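Local coordinates for protein transcriptional regulator (Rhodococcus sp., PDB 2O0Y) that probably binds DNA and regulates transcription as a member of the IclR family, with a helix-turn-helix domain joined to an effector-type C-terminal domain, at residues V139-G143 against V144-L148; G199-E202 against L203-G207. All blocks are in the same frame, centred on the assembly; numbering follows the deposited sequence.

Contact 1 (V139-G143 against V144-L148); sequences VIPLG and VPYPL
A local contact round a type II beta turn, P141 to V144, folds I140 and P141 back onto the side chain of Y146 at the surface of the IclR C-terminal domain, a member of the GAF clan. The loop leads from strand 123-130 into the short edge strand 146-147, which pairs antiparallel with it; Y146 makes its backbone bonds with R124, and Q129 holds the carbonyl of I140. In this turn G143 takes the third position, where a positive phi of 72° suits glycine. The turn's ends are joined through water: one molecule donates to P141 O at 2.7 Å and to V144 O at 2.6 Å, tying together two carbonyls that could not bond to each other.

Apolar contacts do the rest. I140 and Y146 reach toward each other from opposite directions, and the ring presents a face to the isoleucine. I140 CD1 sits over that face, 4.1 Å from the centroid and 14° off the ring normal, a CH-pi contact displaced somewhat toward the rim. With CG2 anti to the backbone N (chi1 -67°), the other branch of I140 also meets the ring, CG2 lying 3.7 Å from Y146 CE2. P141 CG rests 4.0 Å from V144 CG2, and the proline ring, running roughly at right angles to the tyrosine side chain, brings its CD within 3.3 Å of Y146 OH.

Contact 2 (G199-E202 against L203-G207); sequences GERE and LGSSG
With CG anti to its own carbonyl carbon (chi1 -68°) and the chain bent at chi3 (24°), R201 curls back beside the turn and lays its guanidinium across S205, while a chi1 of 58° sets S205 OG between the backbone N and carbonyl carbon of its own residue, aimed at E202 O. Both groups belong to the short connection between strands 195-198 and 205-213.

The serine grips the turn twice. Its OG donates to E202 O at 2.6 Å, and its backbone N donates to the same oxygen at 3.2 Å; both reach that carbonyl from one face of its plane, neither lying in the plane. The N-H bond closes the type II turn from E202 to S205, and G204 fills the third position, where its backbone angles would press a side chain against the preceding carbonyl. S205 OG also packs against the aliphatic part of E202, 3.2 Å from CG.

Over the guanidinium of R201 the serine supplies the cover: S205 CB stands 3.8 Å from R201 NH2, with S205 OG 4.0 Å above the centre of the guanidinium plane. At the edge of the same group, near its plane, S206 O lies 3.6 Å from R201 NH1. Cutting R201 back to an alanine removes the guanidinium, which would probably leave S205 CB and OG without the flat group they lie against and open a gap beside the turn.

Further back, G199 N donates to S205 O at 2.7 Å, and next along the strand G207 pairs with V197. These bonds bring the chain back antiparallel to itself, as in a beta hairpin whose connecting loop ends in a type II turn, here at one margin of the domain's sheet.

Both contacts belong to the IclR C-terminal domain and to its six-stranded antiparallel sheet, yet they serve opposite margins of the strand order. They come in series along the chain, with helices 152-157, 165-171 and 178-192 between them. Their centres are 14 Å apart and their nearest atoms about 5 Å, so they approach without touching. As a worked example, they illustrate how type II turns can lead the chain into a strand near either margin of one sheet: contact 1 into the outermost strand 146-147, contact 2 out of the outermost 195-198 and into its neighbour 205-213. Both lie apart in sequence from the helix-turn-helix region that probably binds DNA.

Contact 1 (V139-G143 against V144-L148)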
loop_
_atom_site.group_PDB
_atom_site.type_symbol
_atom_site.label_atom_id
_atom_site.label_comp_id
_atom_site.label_asym_id
_atom_site.label_seq_id
_atom_site.Cartn_x
_atom_site.Cartn_y
_atom_site.Cartn_z
ATOM N N VAL B 139 -10.611 24.665 4.679
ATOM C CA VAL B 139 -9.893 24.420 3.428
ATOM C C VAL B 139 -8.716 23.449 3.660
ATOM O O VAL B 139 -7.649 23.592 3.021
ATOM C CB VAL B 139 -9.406 25.758 2.813
ATOM C CG1 VAL B 139 -8.655 26.604 3.843
ATOM C CG2 VAL B 139 -8.539 25.514 1.626
ATOM N N ILE B 140 -8.911 22.457 4.525
ATOM C CA ILE B 140 -7.907 21.387 4.790
ATOM C C ILE B 140 -7.386 20.703 3.517
ATOM O O ILE B 140 -8.188 20.217 2.713
ATOM C CB ILE B 140 -8.501 20.291 5.715
ATOM C CG1 ILE B 140 -8.766 20.839 7.094
ATOM C CG2 ILE B 140 -7.495 19.184 5.994
ATOM C CD1 ILE B 140 -7.652 20.382 8.056
ATOM N N PRO B 141 -6.053 20.631 3.333
ATOM C CA PRO B 141 -5.542 19.966 2.141
ATOM C C PRO B 141 -5.775 18.459 2.059
ATOM O O PRO B 141 -5.741 17.760 3.086
ATOM C CB PRO B 141 -4.040 20.252 2.188
ATOM C CG PRO B 141 -3.746 20.572 3.563
ATOM C CD PRO B 141 -4.965 21.198 4.153
ATOM N N LEU B 142 -6.004 17.977 0.837
ATOM C CA LEU B 142 -6.209 16.557 0.568
ATOM C C LEU B 142 -4.927 15.754 0.714
ATOM O O LEU B 142 -3.852 16.229 0.331
ATOM C CB LEU B 142 -6.807 16.333 -0.833
ATOM C CG LEU B 142 -8.316 16.608 -0.831
ATOM C CD1 LEU B 142 -8.605 17.987 -1.312
ATOM C CD2 LEU B 142 -9.009 15.598 -1.682
ATOM N N GLY B 143 -5.023 14.555 1.291
ATOM C CA GLY B 143 -3.869 13.662 1.340
ATOM C C GLY B 143 -2.759 14.075 2.291
ATOM O O GLY B 143 -1.663 13.504 2.254
ATOM N N VAL B 144 -3.019 15.048 3.155
ATOM C CA VAL B 144 -2.032 15.455 4.173
ATOM C C VAL B 144 -2.470 14.839 5.518
ATOM O O VAL B 144 -3.607 15.045 5.915
ATOM C CB VAL B 144 -1.942 17.012 4.226
ATOM C CG1 VAL B 144 -1.239 17.478 5.480
ATOM C CG2 VAL B 144 -1.241 17.553 2.980
ATOM N N PRO B 145 -1.599 14.042 6.192
ATOM C CA PRO B 145 -2.029 13.446 7.457
ATOM C C PRO B 145 -2.125 14.479 8.580
ATOM O O PRO B 145 -1.198 15.276 8.767
ATOM C CB PRO B 145 -0.917 12.427 7.795
ATOM C CG PRO B 145 0.262 12.859 7.029
ATOM C CD PRO B 145 -0.227 13.632 5.823
ATOM N N TYR B 146 -3.242 14.445 9.297
ATOM C CA TYR B 146 -3.466 15.261 10.483
ATOM C C TYR B 146 -3.750 14.327 11.659
ATOM O O TYR B 146 -4.059 13.144 11.472
ATOM C CB TYR B 146 -4.634 16.247 10.306
ATOM C CG TYR B 146 -4.325 17.461 9.451
ATOM C CD1 TYR B 146 -3.912 18.667 10.028
ATOM C CD2 TYR B 146 -4.405 17.392 8.075
ATOM C CE1 TYR B 146 -3.611 19.772 9.238
ATOM C CE2 TYR B 146 -4.090 18.465 7.289
ATOM C CZ TYR B 146 -3.707 19.655 7.868
ATOM O OH TYR B 146 -3.412 20.716 7.054
ATOM N N PRO B 147 -3.621 14.853 12.891
ATOM C CA PRO B 147 -3.724 13.985 14.066
ATOM C C PRO B 147 -5.128 13.426 14.246
ATOM O O PRO B 147 -6.081 13.938 13.639
ATOM C CB PRO B 147 -3.356 14.924 15.231
ATOM C CG PRO B 147 -3.633 16.296 14.718
ATOM C CD PRO B 147 -3.301 16.248 13.251
ATOM N N LEU B 148 -5.246 12.368 15.049
ATOM C CA LEU B 148 -6.582 11.795 15.335
ATOM C C LEU B 148 -7.099 12.276 16.698
ATOM O O LEU B 148 -8.218 11.957 17.064
ATOM C CB LEU B 148 -6.527 10.255 15.376
ATOM C CG LEU B 148 -6.430 9.423 14.095
ATOM C CD1 LEU B 148 -6.241 7.960 14.477
ATOM C CD2 LEU B 148 -7.687 9.634 13.252
HETATM O O HOH W 1 -5.868 15.643 4.691
#

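Contact 2 (G199-E202 against L203-G207)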
loop_
_atom_site.group_PDB
_atom_site.type_symbol
_atom_site.label_atom_id
_atom_site.label_comp_id
_atom_site.label_asym_id
_atom_site.label_seq_id
_atom_site.Cartn_x
_atom_site.Cartn_y
_atom_site.Cartn_z
ATOM N N GLY B 199 -13.675 24.062 18.511
ATOM C CA GLY B 199 -12.427 24.640 19.007
ATOM C C GLY B 199 -11.400 23.609 19.457
ATOM O O GLY B 199 -10.495 23.920 20.222
ATOM N N GLU B 200 -11.509 22.385 18.943
ATOM C CA GLU B 200 -10.523 21.380 19.281
ATOM C C GLU B 200 -9.302 21.499 18.403
ATOM O O GLU B 200 -8.201 21.559 18.925
ATOM C CB GLU B 200 -11.115 19.971 19.196
ATOM C CG GLU B 200 -11.942 19.629 20.402
ATOM C CD GLU B 200 -12.323 18.153 20.454
ATOM O OE1 GLU B 200 -11.807 17.356 19.637
ATOM O OE2 GLU B 200 -13.148 17.799 21.307
ATOM N N ARG B 201 -9.515 21.562 17.078
ATOM C CA ARG B 201 -8.446 21.659 16.099
ATOM C C ARG B 201 -7.745 23.014 16.156
ATOM O O ARG B 201 -6.507 23.100 16.159
ATOM C CB ARG B 201 -9.008 21.439 14.682
ATOM C CG ARG B 201 -9.505 20.019 14.370
ATOM C CD ARG B 201 -10.386 19.960 13.103
ATOM N NE ARG B 201 -10.151 21.054 12.153
ATOM C CZ ARG B 201 -11.114 21.824 11.640
ATOM N NH1 ARG B 201 -12.398 21.600 11.944
ATOM N NH2 ARG B 201 -10.815 22.810 10.789
ATOM N N GLU B 202 -8.545 24.078 16.186
ATOM C CA GLU B 202 -8.033 25.439 16.301
ATOM C C GLU B 202 -9.177 26.335 16.744
ATOM O O GLU B 202 -10.349 25.990 16.540
ATOM C CB GLU B 202 -7.467 25.931 14.959
ATOM C CG GLU B 202 -8.505 26.187 13.896
ATOM C CD GLU B 202 -7.901 26.487 12.532
ATOM O OE1 GLU B 202 -6.914 25.832 12.122
ATOM O OE2 GLU B 202 -8.450 27.355 11.839
ATOM N N LEU B 203 -8.836 27.466 17.333
ATOM C CA LEU B 203 -9.830 28.418 17.788
ATOM C C LEU B 203 -10.624 28.889 16.581
ATOM O O LEU B 203 -10.033 29.174 15.555
ATOM C CB LEU B 203 -9.139 29.620 18.443
ATOM C CG LEU B 203 -9.972 30.679 19.174
ATOM C CD1 LEU B 203 -10.678 30.138 20.420
ATOM C CD2 LEU B 203 -9.108 31.878 19.571
ATOM N N GLY B 204 -11.948 28.974 16.729
ATOM C CA GLY B 204 -12.824 29.438 15.680
ATOM C C GLY B 204 -13.289 28.357 14.729
ATOM O O GLY B 204 -14.052 28.661 13.821
ATOM N N SER B 205 -12.838 27.107 14.893
ATOM C CA SER B 205 -13.299 26.009 14.023
ATOM C C SER B 205 -14.197 25.026 14.763
ATOM O O SER B 205 -14.116 24.916 16.000
ATOM C CB SER B 205 -12.129 25.264 13.390
ATOM O OG SER B 205 -11.291 24.759 14.422
ATOM N N SER B 206 -15.105 24.375 14.032
ATOM C CA SER B 206 -16.021 23.375 14.591
ATOM C C SER B 206 -16.163 22.311 13.550
ATOM O O SER B 206 -15.850 22.539 12.389
ATOM C CB SER B 206 -17.434 23.920 14.904
ATOM O OG SER B 206 -17.442 24.834 15.978
ATOM N N GLY B 207 -16.653 21.153 13.960
ATOM C CA GLY B 207 -16.749 20.036 13.027
ATOM C C GLY B 207 -17.904 19.156 13.425
ATOM O O GLY B 207 -18.187 18.986 14.621
#